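Long-range contacts in DUF2442 domain-containing protein (Nitrosomonas europaea, PDB 2AUW), which is of unknown function but carries a DUF2442 region and may bind DNA: residues 10-15 and 23-28; 28-33 and 82-87; 4-9 and 123-128; 53-58 and 67-72. One frame throughout, in Å; residues are numbered along the deposited sequence. Where two conformers were deposited one is given.

Interaction 1. Residues 10-15 and 23-28; sequences KLTAVE and RTTWST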
loop_
_atom_site.group_PDB
_atom_site.type_symbol
_atom_site.label_atom_id
_atom_site.label_comp_id
_atom_site.label_asym_id
_atom_site.label_seq_id
_atom_site.Cartn_x
_atom_site.Cartn_y
_atom_site.Cartn_z
ATOM N N LYS B 10 7.874 -9.846 10.036
ATOM C CA LYS B 10 8.928 -9.282 10.874
ATOM C C LYS B 10 9.579 -10.434 11.621
ATOM O O LYS B 10 8.892 -11.327 12.079
ATOM C CB LYS B 10 8.354 -8.295 11.914
ATOM C CG LYS B 10 7.708 -7.053 11.300
ATOM C CD LYS B 10 6.722 -6.409 12.302
ATOM C CE LYS B 10 5.693 -5.530 11.601
ATOM N NZ LYS B 10 6.141 -4.107 11.464
ATOM N N LEU B 11 10.897 -10.417 11.688
ATOM C CA LEU B 11 11.652 -11.391 12.466
ATOM C C LEU B 11 11.591 -10.965 13.919
ATOM O O LEU B 11 12.137 -9.923 14.297
ATOM C CB LEU B 11 13.118 -11.447 12.001
ATOM C CG LEU B 11 14.037 -12.414 12.751
ATOM C CD1 LEU B 11 13.500 -13.871 12.642
ATOM C CD2 LEU B 11 15.484 -12.312 12.309
ATOM N N THR B 12 10.946 -11.799 14.725
ATOM C CA THR B 12 10.713 -11.474 16.136
ATOM C C THR B 12 11.542 -12.276 17.129
ATOM O O THR B 12 11.579 -11.917 18.308
ATOM C CB THR B 12 9.212 -11.619 16.496
ATOM O OG1 THR B 12 8.789 -12.981 16.301
ATOM C CG2 THR B 12 8.359 -10.748 15.612
ATOM N N ALA B 13 12.202 -13.362 16.683
ATOM C CA ALA B 13 13.139 -14.102 17.524
ATOM C C ALA B 13 13.988 -14.996 16.636
ATOM O O ALA B 13 13.478 -15.565 15.662
ATOM C CB ALA B 13 12.380 -14.990 18.554
ATOM N N VAL B 14 15.262 -15.113 16.993
ATOM C CA VAL B 14 16.163 -16.131 16.379
ATOM C C VAL B 14 16.955 -16.872 17.471
ATOM O O VAL B 14 17.453 -16.265 18.423
ATOM C CB VAL B 14 17.122 -15.516 15.326
ATOM C CG1 VAL B 14 18.046 -14.485 15.951
ATOM C CG2 VAL B 14 17.980 -16.608 14.570
ATOM N N GLU B 15 17.068 -18.187 17.310
ATOM C CA GLU B 15 17.726 -19.046 18.292
ATOM C C GLU B 15 18.628 -20.050 17.575
ATOM O O GLU B 15 18.152 -20.777 16.704
ATOM C CB GLU B 15 16.654 -19.801 19.077
ATOM C CG GLU B 15 17.162 -20.968 19.908
ATOM C CD GLU B 15 16.057 -21.709 20.639
ATOM O OE1 GLU B 15 16.369 -22.351 21.662
ATOM O OE2 GLU B 15 14.890 -21.673 20.191
ATOM N N ARG B 23 16.304 -21.519 14.753
ATOM C CA ARG B 23 14.860 -21.467 14.868
ATOM C C ARG B 23 14.454 -19.978 14.798
ATOM O O ARG B 23 14.993 -19.154 15.536
ATOM C CB ARG B 23 14.376 -22.083 16.189
ATOM C CG ARG B 23 12.860 -22.030 16.321
ATOM C CD ARG B 23 12.386 -22.474 17.701
ATOM N NE ARG B 23 12.996 -23.740 18.077
ATOM C CZ ARG B 23 12.626 -24.933 17.620
ATOM N NH1 ARG B 23 11.614 -25.045 16.764
ATOM N NH2 ARG B 23 13.272 -26.026 18.039
ATOM N N THR B 24 13.530 -19.652 13.902
ATOM C CA THR B 24 13.180 -18.237 13.642
ATOM C C THR B 24 11.703 -18.071 13.943
ATOM O O THR B 24 10.909 -18.901 13.541
ATOM C CB THR B 24 13.479 -17.814 12.177
ATOM O OG1 THR B 24 12.835 -18.730 11.272
ATOM C CG2 THR B 24 14.997 -17.830 11.931
ATOM N N THR B 25 11.362 -17.002 14.657
ATOM C CA THR B 25 9.958 -16.687 14.967
ATOM C C THR B 25 9.608 -15.355 14.295
ATOM O O THR B 25 10.410 -14.412 14.292
ATOM C CB THR B 25 9.717 -16.584 16.501
ATOM O OG1 THR B 25 10.215 -17.777 17.141
ATOM C CG2 THR B 25 8.233 -16.433 16.787
ATOM N N TRP B 26 8.406 -15.294 13.763
ATOM C CA TRP B 26 7.982 -14.204 12.901
ATOM C C TRP B 26 6.669 -13.581 13.397
ATOM O O TRP B 26 5.880 -14.251 14.030
ATOM C CB TRP B 26 7.832 -14.708 11.458
ATOM C CG TRP B 26 9.107 -15.405 10.969
ATOM C CD1 TRP B 26 9.457 -16.716 11.182
ATOM C CD2 TRP B 26 10.192 -14.807 10.243
ATOM N NE1 TRP B 26 10.699 -16.981 10.622
ATOM C CE2 TRP B 26 11.176 -15.825 10.045
ATOM C CE3 TRP B 26 10.432 -13.517 9.729
ATOM C CZ2 TRP B 26 12.375 -15.589 9.340
ATOM C CZ3 TRP B 26 11.637 -13.278 9.018
ATOM C CH2 TRP B 26 12.586 -14.322 8.832
ATOM N N SER B 27 6.453 -12.308 13.052
ATOM C CA SER B 27 5.188 -11.602 13.308
ATOM C C SER B 27 3.939 -12.236 12.674
ATOM O O SER B 27 2.798 -11.812 12.982
ATOM C CB SER B 27 5.318 -10.162 12.812
ATOM O OG SER B 27 5.326 -10.165 11.393
ATOM N N THR B 28 4.127 -13.235 11.807
ATOM C CA THR B 28 3.033 -14.005 11.213
ATOM C C THR B 28 2.522 -15.100 12.146
ATOM O O THR B 28 1.546 -15.788 11.819
ATOM C CB THR B 28 3.499 -14.737 9.950
ATOM O OG1 THR B 28 4.651 -15.509 10.308
ATOM C CG2 THR B 28 3.872 -13.731 8.807
HETATM O O HOH W 1 6.009 -13.045 16.708
HETATM O O HOH W 2 12.890 -18.350 17.287
#
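Leu11 lays its CD1 methyl over one face of the Trp26 indole, 3.8 Å from the centroid of the six-membered ring and 8° off its normal, a CH-pi contact; Leu11 CB meets CZ3 at the rim. The indole NE1 turns back along its own strand and donates to Thr24 OG1, tilted out of the ring plane. The other flat group, the Arg23 guanidinium, takes Glu15 OE2 at its edge in the conformer given, Arg23 NE to Glu15 OE2 3.5 Å, a long and doubtful salt bridge with the carboxylate plane steeply inclined; Glu33 is its stronger partner.

The backbones pair as antiparallel strands with a classic beta bulge. Thr25 O accepts from both Thr12 N (2.7 Å) and Ala13 N (3.2 Å), which come from the same face of its carbonyl plane. Within the bulge Thr25 N returns a nearly straight bond to Ala13 O (2.7 Å, 171°). Just past strand 23-26, Ser27 OG accepts from Lys10 N at 2.9 Å; chi1 of 72° sets the hydroxyl between its own N and carbonyl carbon, facing that N-H.

This beta hairpin, 11-16 with 21-26, continues into strand 31-35, while Leu11, Thr24 and Trp26 rest against helix 76-86 and Leu11 and Val14 against strand 59-60.

Interaction 2. Residues 28-33 and 82-87; sequences TGEVLE and WAKEQA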
loop_
_atom_site.group_PDB
_atom_site.type_symbol
_atom_site.label_atom_id
_atom_site.label_comp_id
_atom_site.label_asym_id
_atom_site.label_seq_id
_atom_site.Cartn_x
_atom_site.Cartn_y
_atom_site.Cartn_z
ATOM N N THR B 28 4.127 -13.235 11.807
ATOM C CA THR B 28 3.033 -14.005 11.213
ATOM C C THR B 28 2.522 -15.100 12.146
ATOM O O THR B 28 1.546 -15.788 11.819
ATOM C CB THR B 28 3.499 -14.737 9.950
ATOM O OG1 THR B 28 4.651 -15.509 10.308
ATOM C CG2 THR B 28 3.872 -13.731 8.807
ATOM N N GLY B 29 3.205 -15.282 13.265
ATOM C CA GLY B 29 2.966 -16.416 14.162
ATOM C C GLY B 29 3.840 -17.637 13.861
ATOM O O GLY B 29 4.035 -18.480 14.740
ATOM N N GLU B 30 4.434 -17.690 12.658
ATOM C CA GLU B 30 5.230 -18.854 12.241
ATOM C C GLU B 30 6.504 -19.016 13.045
ATOM O O GLU B 30 7.164 -18.048 13.407
ATOM C CB GLU B 30 5.569 -18.806 10.738
ATOM C CG GLU B 30 4.395 -18.858 9.823
ATOM C CD GLU B 30 4.801 -18.387 8.436
ATOM O OE1 GLU B 30 5.208 -17.214 8.308
ATOM O OE2 GLU B 30 4.782 -19.216 7.522
ATOM N N VAL B 31 6.845 -20.263 13.317
ATOM C CA VAL B 31 8.104 -20.628 13.948
ATOM C C VAL B 31 8.754 -21.615 12.963
ATOM O O VAL B 31 8.211 -22.675 12.683
ATOM C CB VAL B 31 7.911 -21.269 15.342
ATOM C CG1 VAL B 31 9.278 -21.666 15.928
ATOM C CG2 VAL B 31 7.210 -20.290 16.277
ATOM N N LEU B 32 9.840 -21.183 12.345
ATOM C CA LEU B 32 10.424 -21.922 11.209
ATOM C C LEU B 32 11.883 -22.198 11.502
ATOM O O LEU B 32 12.614 -21.330 11.953
ATOM C CB LEU B 32 10.332 -21.094 9.912
ATOM C CG LEU B 32 8.983 -20.497 9.522
ATOM C CD1 LEU B 32 9.166 -19.591 8.317
ATOM C CD2 LEU B 32 8.020 -21.610 9.212
ATOM N N GLU B 33 12.315 -23.407 11.209
ATOM C CA GLU B 33 13.717 -23.748 11.357
ATOM C C GLU B 33 14.381 -23.719 9.984
ATOM O O GLU B 33 13.742 -23.919 8.951
ATOM C CB GLU B 33 13.900 -25.122 12.029
ATOM C CG GLU B 33 13.405 -25.168 13.524
ATOM C CD GLU B 33 13.582 -26.536 14.204
ATOM O OE1 GLU B 33 14.267 -27.425 13.648
ATOM O OE2 GLU B 33 13.031 -26.707 15.324
ATOM N N TRP B 82 14.646 -19.077 2.601
ATOM C CA TRP B 82 15.413 -20.345 2.730
ATOM C C TRP B 82 14.664 -21.314 3.616
ATOM O O TRP B 82 14.661 -22.521 3.358
ATOM C CB TRP B 82 16.798 -20.120 3.332
ATOM C CG TRP B 82 17.619 -19.120 2.606
ATOM C CD1 TRP B 82 17.429 -18.705 1.321
ATOM C CD2 TRP B 82 18.749 -18.406 3.101
ATOM N NE1 TRP B 82 18.362 -17.758 0.986
ATOM C CE2 TRP B 82 19.185 -17.552 2.059
ATOM C CE3 TRP B 82 19.441 -18.387 4.327
ATOM C CZ2 TRP B 82 20.273 -16.688 2.205
ATOM C CZ3 TRP B 82 20.528 -17.547 4.462
ATOM C CH2 TRP B 82 20.924 -16.691 3.398
ATOM N N ALA B 83 14.007 -20.776 4.652
ATOM C CA ALA B 83 13.271 -21.623 5.578
ATOM C C ALA B 83 12.129 -22.283 4.822
ATOM O O ALA B 83 11.881 -23.505 4.961
ATOM C CB ALA B 83 12.740 -20.790 6.772
ATOM N N LYS B 84 11.416 -21.488 4.013
ATOM C CA LYS B 84 10.309 -22.042 3.194
ATOM C C LYS B 84 10.809 -23.103 2.192
ATOM O O LYS B 84 10.269 -24.227 2.099
ATOM C CB LYS B 84 9.553 -20.931 2.458
ATOM C CG LYS B 84 8.725 -20.016 3.391
ATOM C CD LYS B 84 7.941 -20.847 4.409
ATOM C CE LYS B 84 7.175 -19.983 5.406
ATOM N NZ LYS B 84 5.870 -19.708 4.802
ATOM N N GLU B 85 11.847 -22.739 1.447
ATOM C CA GLU B 85 12.435 -23.609 0.425
ATOM C C GLU B 85 12.929 -24.940 1.021
ATOM O O GLU B 85 12.628 -26.035 0.496
ATOM C CB GLU B 85 13.539 -22.835 -0.294
ATOM C CG GLU B 85 12.981 -21.690 -1.181
ATOM C CD GLU B 85 14.039 -20.703 -1.612
ATOM O OE1 GLU B 85 15.235 -21.048 -1.467
ATOM O OE2 GLU B 85 13.697 -19.591 -2.109
ATOM N N GLN B 86 13.589 -24.863 2.161
ATOM C CA GLN B 86 14.058 -26.073 2.846
ATOM C C GLN B 86 12.927 -26.976 3.355
ATOM O O GLN B 86 13.150 -28.165 3.584
ATOM C CB GLN B 86 15.019 -25.726 3.982
ATOM C CG GLN B 86 16.353 -25.204 3.514
ATOM C CD GLN B 86 17.236 -24.814 4.669
ATOM O OE1 GLN B 86 17.047 -25.284 5.797
ATOM N NE2 GLN B 86 18.196 -23.933 4.408
ATOM N N ALA B 87 11.729 -26.423 3.533
ATOM C CA ALA B 87 10.550 -27.210 3.912
ATOM C C ALA B 87 9.780 -27.722 2.683
ATOM O O ALA B 87 8.723 -28.335 2.809
ATOM C CB ALA B 87 9.649 -26.417 4.847
HETATM O O HOH W 3 12.531 -25.268 6.827
#
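Leu32 and Lys84 make the close-packed part of this contact: Leu32 CD1 lies 3.5 Å from Lys84 CE, and Leu32 CB meets the Ala83 CB methyl at 4.0 Å. Leu32 CG stands anti to its carbonyl carbon (chi1 -51°), which carries the isobutyl group toward the lysine chain. Lys84 bends at chi2 and again at chi4 (88°), bringing its ammonium round to Glu30. There Lys84 NZ reaches Glu30 OE2 at 3.0 Å on the syn lone pair, a salt bridge in which the two side chains cross at about a right angle.

Strand 31-33 runs across helix 82-86 at 71°, their axes 8.2 Å apart; helix 76-86 lies over the sheet face that carries Leu32 and Trp26. Ahead of the strand, an ST turn has Thr28 OG1 accepting from Glu30 N while its hydroxyl donates to Glu30 OE1 (2.7 Å) on the anti lone pair; Tyr80 OH also bonds OE1. An alanine at Glu30 would probably leave the Lys84 ammonium without its charge mate and the Thr28 hydroxyl without this acceptor.

The other end is looser and wet. Glu33 starts out away from the helix, its carboxylate salt-bridged to Arg21 and Arg23, and a water bridges the gap, donating to Glu33 O and to Ala83 O.

Interaction 3. Residues 4-9 and 123-128; sequences NEYFFP and YRTAHK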
loop_
_atom_site.group_PDB
_atom_site.type_symbol
_atom_site.label_atom_id
_atom_site.label_comp_id
_atom_site.label_asym_id
_atom_site.label_seq_id
_atom_site.Cartn_x
_atom_site.Cartn_y
_atom_site.Cartn_z
ATOM N N ASN B 4 9.871 -1.512 -6.202
ATOM C CA ASN B 4 10.448 -1.357 -4.878
ATOM C C ASN B 4 10.039 -2.536 -4.039
ATOM O O ASN B 4 9.107 -3.254 -4.384
ATOM C CB ASN B 4 10.008 -0.038 -4.248
ATOM C CG ASN B 4 10.611 1.161 -4.960
ATOM O OD1 ASN B 4 11.812 1.384 -4.888
ATOM N ND2 ASN B 4 9.785 1.910 -5.679
ATOM N N GLU B 5 10.748 -2.820 -2.958
ATOM C CA GLU B 5 10.321 -4.015 -2.247
ATOM C C GLU B 5 9.752 -3.798 -0.842
ATOM O O GLU B 5 10.057 -2.808 -0.144
ATOM C CB GLU B 5 11.316 -5.178 -2.355
ATOM C CG GLU B 5 10.655 -6.545 -2.105
ATOM C CD GLU B 5 11.082 -7.635 -3.083
ATOM O OE1 GLU B 5 10.217 -8.469 -3.445
ATOM O OE2 GLU B 5 12.261 -7.668 -3.495
ATOM N N TYR B 6 8.835 -4.692 -0.511
ATOM C CA TYR B 6 8.140 -4.744 0.768
ATOM C C TYR B 6 8.203 -6.221 1.125
ATOM O O TYR B 6 7.898 -7.060 0.289
ATOM C CB TYR B 6 6.670 -4.320 0.659
ATOM C CG TYR B 6 5.918 -4.392 1.988
ATOM C CD1 TYR B 6 6.376 -3.692 3.090
ATOM C CD2 TYR B 6 4.754 -5.150 2.121
ATOM C CE1 TYR B 6 5.713 -3.753 4.314
ATOM C CE2 TYR B 6 4.065 -5.214 3.350
ATOM C CZ TYR B 6 4.568 -4.501 4.441
ATOM O OH TYR B 6 3.943 -4.517 5.668
ATOM N N PHE B 7 8.637 -6.500 2.344
ATOM C CA PHE B 7 8.593 -7.820 2.969
ATOM C C PHE B 7 7.732 -7.732 4.237
ATOM O O PHE B 7 8.042 -7.027 5.233
ATOM C CB PHE B 7 10.022 -8.356 3.232
ATOM C CG PHE B 7 10.068 -9.731 3.876
ATOM C CD1 PHE B 7 9.759 -10.885 3.150
ATOM C CD2 PHE B 7 10.450 -9.866 5.213
ATOM C CE1 PHE B 7 9.793 -12.161 3.770
ATOM C CE2 PHE B 7 10.502 -11.137 5.834
ATOM C CZ PHE B 7 10.170 -12.287 5.098
ATOM N N PHE B 8 6.616 -8.423 4.176
ATOM C CA PHE B 8 5.592 -8.306 5.211
ATOM C C PHE B 8 6.060 -8.883 6.585
ATOM O O PHE B 8 6.060 -8.166 7.583
ATOM C CB PHE B 8 4.239 -8.884 4.724
ATOM C CG PHE B 8 3.204 -9.001 5.834
ATOM C CD1 PHE B 8 2.480 -7.873 6.248
ATOM C CD2 PHE B 8 3.008 -10.211 6.504
ATOM C CE1 PHE B 8 1.548 -7.953 7.306
ATOM C CE2 PHE B 8 2.087 -10.319 7.551
ATOM C CZ PHE B 8 1.341 -9.181 7.956
ATOM N N PRO B 9 6.527 -10.141 6.632
ATOM C CA PRO B 9 6.889 -10.686 7.971
ATOM C C PRO B 9 8.003 -9.933 8.712
ATOM O O PRO B 9 8.959 -9.417 8.101
ATOM C CB PRO B 9 7.360 -12.122 7.650
ATOM C CG PRO B 9 6.755 -12.428 6.334
ATOM C CD PRO B 9 6.777 -11.136 5.575
ATOM N N TYR B 123 1.607 -12.513 -2.553
ATOM C CA TYR B 123 2.597 -13.577 -2.776
ATOM C C TYR B 123 4.014 -13.012 -2.865
ATOM O O TYR B 123 4.947 -13.553 -2.263
ATOM C CB TYR B 123 2.275 -14.361 -4.045
ATOM C CG TYR B 123 0.976 -15.154 -4.035
ATOM C CD1 TYR B 123 0.229 -15.310 -5.208
ATOM C CD2 TYR B 123 0.495 -15.771 -2.864
ATOM C CE1 TYR B 123 -0.980 -16.065 -5.226
ATOM C CE2 TYR B 123 -0.698 -16.509 -2.879
ATOM C CZ TYR B 123 -1.432 -16.643 -4.049
ATOM O OH TYR B 123 -2.624 -17.362 -4.046
ATOM N N ARG B 124 4.159 -11.926 -3.625
ATOM C CA ARG B 124 5.449 -11.282 -3.848
ATOM C C ARG B 124 6.082 -10.806 -2.526
ATOM O O ARG B 124 7.296 -10.842 -2.369
ATOM C CB ARG B 124 5.231 -10.060 -4.770
ATOM C CG ARG B 124 6.463 -9.481 -5.404
ATOM C CD ARG B 124 6.132 -8.183 -6.141
ATOM N NE ARG B 124 6.149 -6.990 -5.278
ATOM C CZ ARG B 124 7.245 -6.291 -4.948
ATOM N NH1 ARG B 124 7.135 -5.221 -4.170
ATOM N NH2 ARG B 124 8.451 -6.648 -5.384
ATOM N N THR B 125 5.242 -10.275 -1.625
ATOM C CA THR B 125 5.691 -9.597 -0.406
ATOM C C THR B 125 5.651 -10.537 0.822
ATOM O O THR B 125 5.875 -10.100 1.939
ATOM C CB THR B 125 4.848 -8.379 -0.142
ATOM O OG1 THR B 125 3.483 -8.789 0.039
ATOM C CG2 THR B 125 4.959 -7.388 -1.308
ATOM N N ALA B 126 5.340 -11.819 0.591
ATOM C CA ALA B 126 5.272 -12.856 1.658
ATOM C C ALA B 126 4.156 -12.560 2.668
ATOM O O ALA B 126 4.267 -12.898 3.845
ATOM C CB ALA B 126 6.649 -13.043 2.373
ATOM N N HIS B 127 3.109 -11.892 2.193
ATOM C CA HIS B 127 1.934 -11.552 3.020
ATOM C C HIS B 127 0.978 -12.753 3.045
ATOM O O HIS B 127 0.182 -12.877 3.970
ATOM C CB HIS B 127 1.260 -10.273 2.472
ATOM C CG HIS B 127 0.430 -9.509 3.485
ATOM N ND1 HIS B 127 -0.130 -10.094 4.606
ATOM C CD2 HIS B 127 0.037 -8.208 3.513
ATOM C CE1 HIS B 127 -0.814 -9.184 5.291
ATOM N NE2 HIS B 127 -0.717 -8.027 4.655
ATOM N N LYS B 128 1.060 -13.598 2.015
ATOM C CA LYS B 128 0.306 -14.846 1.935
ATOM C C LYS B 128 1.206 -15.981 1.453
ATOM O O LYS B 128 2.012 -15.819 0.526
ATOM C CB LYS B 128 -0.890 -14.712 0.986
ATOM C CG LYS B 128 -1.990 -13.855 1.529
ATOM C CD LYS B 128 -3.308 -14.060 0.784
ATOM C CE LYS B 128 -4.472 -13.499 1.603
ATOM N NZ LYS B 128 -5.711 -13.319 0.770
HETATM O O HOH W 4 9.597 -9.128 -6.118
HETATM O O HOH W 5 9.698 -9.278 -0.828
#
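Phe8 and His127 stack face to face almost squarely, centroids 3.6 Å apart and planes within 10°, with His127 ND1 over the centre of the phenyl ring and Phe8 CD1 over the centre of the imidazole. Phe8 CG stands anti to the backbone N (chi1 170°), which carries the phenyl out alongside the histidine. Tyr122 also stacks on the histidine. An alanine in place of Phe8 would probably uncover this imidazole face and leave the ring freer to turn.

The backbones are joined next to the stack: Phe8 N donates to Thr125 O at 2.9 Å, nearly along the C=O axis. The carbonyl is presented where helix 117-124 ends in a Schellman motif, with Ala126 at positive phi as C-prime. The Ala126 CB methyl fits against Phe7 CE1 (3.6 Å) and Pro9 CD (3.7 Å), while Pro9 CD itself lies over the centre of the Phe7 ring.

At the other end Arg124, bent at chi3, donates from NH1 to Asn4 O (2.8 Å). In the Glu5 conformer given, Arg124 NH2 lies 3.2 Å from Glu5 OE1, a salt bridge of charges alone with the oxygen well out of the guanidinium plane; a water links the two atoms. Asn4 packs on Phe70 and Tyr6 on Leu50, both of the second subunit.

Interaction 4. Residues 53-58 and 67-72; sequences EAFARV and VEWFDT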
loop_
_atom_site.group_PDB
_atom_site.type_symbol
_atom_site.label_atom_id
_atom_site.label_comp_id
_atom_site.label_asym_id
_atom_site.label_seq_id
_atom_site.Cartn_x
_atom_site.Cartn_y
_atom_site.Cartn_z
ATOM N N GLU B 53 30.926 -22.195 18.927
ATOM C CA GLU B 53 30.818 -21.159 19.958
ATOM C C GLU B 53 30.373 -19.837 19.344
ATOM O O GLU B 53 29.529 -19.130 19.901
ATOM C CB GLU B 53 32.155 -20.981 20.685
ATOM C CG GLU B 53 32.698 -22.258 21.318
ATOM C CD GLU B 53 33.752 -21.983 22.379
ATOM O OE1 GLU B 53 33.479 -22.283 23.562
ATOM O OE2 GLU B 53 34.839 -21.458 22.035
ATOM N N ALA B 54 30.930 -19.524 18.178
ATOM C CA ALA B 54 30.607 -18.303 17.465
ATOM C C ALA B 54 29.176 -18.388 16.928
ATOM O O ALA B 54 28.407 -17.452 17.100
ATOM C CB ALA B 54 31.619 -18.030 16.357
ATOM N N PHE B 55 28.809 -19.533 16.344
ATOM C CA PHE B 55 27.466 -19.750 15.777
ATOM C C PHE B 55 26.366 -19.531 16.819
ATOM O O PHE B 55 25.319 -18.946 16.524
ATOM C CB PHE B 55 27.353 -21.172 15.212
ATOM C CG PHE B 55 25.994 -21.496 14.657
ATOM C CD1 PHE B 55 25.615 -21.014 13.405
ATOM C CD2 PHE B 55 25.099 -22.288 15.384
ATOM C CE1 PHE B 55 24.345 -21.301 12.885
ATOM C CE2 PHE B 55 23.849 -22.589 14.883
ATOM C CZ PHE B 55 23.472 -22.092 13.609
ATOM N N ALA B 56 26.619 -20.017 18.037
ATOM C CA ALA B 56 25.699 -19.878 19.170
ATOM C C ALA B 56 25.343 -18.439 19.537
ATOM O O ALA B 56 24.373 -18.214 20.266
ATOM C CB ALA B 56 26.296 -20.598 20.410
ATOM N N ARG B 57 26.132 -17.485 19.062
ATOM C CA ARG B 57 25.916 -16.076 19.392
ATOM C C ARG B 57 25.062 -15.308 18.369
ATOM O O ARG B 57 25.108 -14.080 18.329
ATOM C CB ARG B 57 27.256 -15.367 19.628
ATOM C CG ARG B 57 28.091 -15.995 20.754
ATOM C CD ARG B 57 29.274 -15.109 21.127
ATOM N NE ARG B 57 30.485 -15.450 20.374
ATOM C CZ ARG B 57 31.453 -16.258 20.813
ATOM N NH1 ARG B 57 32.504 -16.505 20.037
ATOM N NH2 ARG B 57 31.376 -16.822 22.020
ATOM N N VAL B 58 24.310 -16.046 17.543
ATOM C CA VAL B 58 23.294 -15.461 16.627
ATOM C C VAL B 58 22.264 -14.591 17.387
ATOM O O VAL B 58 21.791 -14.953 18.501
ATOM C CB VAL B 58 22.532 -16.553 15.830
ATOM C CG1 VAL B 58 21.599 -17.334 16.740
ATOM C CG2 VAL B 58 21.744 -15.956 14.639
ATOM N N VAL B 67 19.637 -11.309 10.514
ATOM C CA VAL B 67 20.166 -12.362 11.359
ATOM C C VAL B 67 21.660 -12.132 11.414
ATOM O O VAL B 67 22.315 -12.067 10.392
ATOM C CB VAL B 67 19.807 -13.757 10.788
ATOM C CG1 VAL B 67 20.602 -14.878 11.497
ATOM C CG2 VAL B 67 18.317 -14.027 10.900
ATOM N N GLU B 68 22.210 -11.973 12.616
ATOM C CA GLU B 68 23.573 -11.518 12.748
ATOM C C GLU B 68 24.359 -12.349 13.760
ATOM O O GLU B 68 23.795 -12.868 14.721
ATOM C CB GLU B 68 23.588 -10.037 13.161
ATOM C CG GLU B 68 24.989 -9.522 13.494
ATOM C CD GLU B 68 24.956 -8.060 13.819
ATOM O OE1 GLU B 68 25.064 -7.255 12.869
ATOM O OE2 GLU B 68 24.810 -7.729 15.018
ATOM N N TRP B 69 25.658 -12.475 13.511
ATOM C CA TRP B 69 26.592 -13.101 14.443
ATOM C C TRP B 69 27.617 -12.021 14.731
ATOM O O TRP B 69 27.742 -11.585 15.870
ATOM C CB TRP B 69 27.277 -14.348 13.863
ATOM C CG TRP B 69 26.382 -15.552 13.725
ATOM C CD1 TRP B 69 26.247 -16.577 14.599
ATOM C CD2 TRP B 69 25.502 -15.836 12.628
ATOM N NE1 TRP B 69 25.357 -17.509 14.115
ATOM C CE2 TRP B 69 24.860 -17.054 12.912
ATOM C CE3 TRP B 69 25.203 -15.173 11.420
ATOM C CZ2 TRP B 69 23.937 -17.630 12.043
ATOM C CZ3 TRP B 69 24.253 -15.734 10.566
ATOM C CH2 TRP B 69 23.649 -16.954 10.869
ATOM N N PHE B 70 28.314 -11.570 13.692
ATOM C CA PHE B 70 29.220 -10.419 13.821
ATOM C C PHE B 70 28.728 -9.151 13.114
ATOM O O PHE B 70 28.757 -8.072 13.698
ATOM C CB PHE B 70 30.653 -10.774 13.385
ATOM C CG PHE B 70 31.206 -12.005 14.048
ATOM C CD1 PHE B 70 31.339 -13.193 13.335
ATOM C CD2 PHE B 70 31.606 -11.973 15.390
ATOM C CE1 PHE B 70 31.845 -14.340 13.943
ATOM C CE2 PHE B 70 32.123 -13.115 16.017
ATOM C CZ PHE B 70 32.242 -14.306 15.290
ATOM N N ASP B 71 28.269 -9.277 11.866
ATOM C CA ASP B 71 27.890 -8.103 11.074
ATOM C C ASP B 71 26.803 -8.374 10.023
ATOM O O ASP B 71 27.113 -8.768 8.884
ATOM C CB ASP B 71 29.118 -7.492 10.387
ATOM C CG ASP B 71 28.796 -6.200 9.656
ATOM O OD1 ASP B 71 27.787 -5.534 9.998
ATOM O OD2 ASP B 71 29.550 -5.851 8.728
ATOM N N THR B 72 25.547 -8.137 10.412
ATOM C CA THR B 72 24.404 -8.165 9.492
ATOM C C THR B 72 24.552 -9.208 8.347
ATOM O O THR B 72 24.405 -8.878 7.167
ATOM C CB THR B 72 24.180 -6.760 8.873
ATOM O OG1 THR B 72 25.390 -6.335 8.229
ATOM C CG2 THR B 72 23.798 -5.743 9.943
#
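Trp69 reaches from the end of strand 67-68 into the turn that follows helix 52-55. Its CB leads to CG set anti to the carbonyl carbon (chi1 -72°), and the indole then enters with its pyrrole edge first. Trp69 CD1 lies 3.4 Å from Ala54 O and also close to Phe55 O, both oxygens near the ring plane at this edge. Trp69 NE1 donates to Phe55 O at 2.8 Å, a weak bond because the N-H points off line at 130°. That same oxygen accepts the backbone N-H of Val58, closing a type I turn from Phe55 to Val58, so the indole adds a weak second bond to a carbonyl already in use.

Over one face lies Val58, whose CB makes a CH-pi contact with the five-membered ring of Trp69. Val58 CG2 covers Trp69 CE2 at 3.7 Å. Farther along, Trp69 CZ2 meets Phe55 CE1 at 3.8 Å; the Phe55 and Trp69 ring planes are inclined by 29° but slid apart, with little overlap. Val58 CG2 also touches Val67 CG1 at 3.5 Å, and Phe70 CZ reaches the Ala54 methyl at the outer margin.

Phe74 meets the indole at a steep angle. Leu22 of strand 21-26 touches Phe55, Val58, Val67 and Trp69, and strand 11-16 adds Val14 and Ala16 against Val58, joining this small helix-and-strand unit to the three-stranded sheet.

Interactions 1 and 2, centres 9 Å apart, share Thr28 and the three-stranded antiparallel sheet: the first pairs strands 11-16 and 21-26, the second sets helix 76-86 against strand 31-35. Salt-bridged Arg23 and Glu33 connect them. Interaction 4, its centre about 15 Å from that of interaction 1, meets the hairpin through Val58 and Val67, which touch Val14 and Leu11. Along the chain interaction 1 closes before interactions 2 and 4 open, interaction 4 falls between the segments of interaction 2, and interaction 3 encloses them all. Its Pro9 and Phe7 pack on Trp26, tying the C-terminal helices to the DUF2442 region; interaction 4, centres about 25 Å apart, does not touch it.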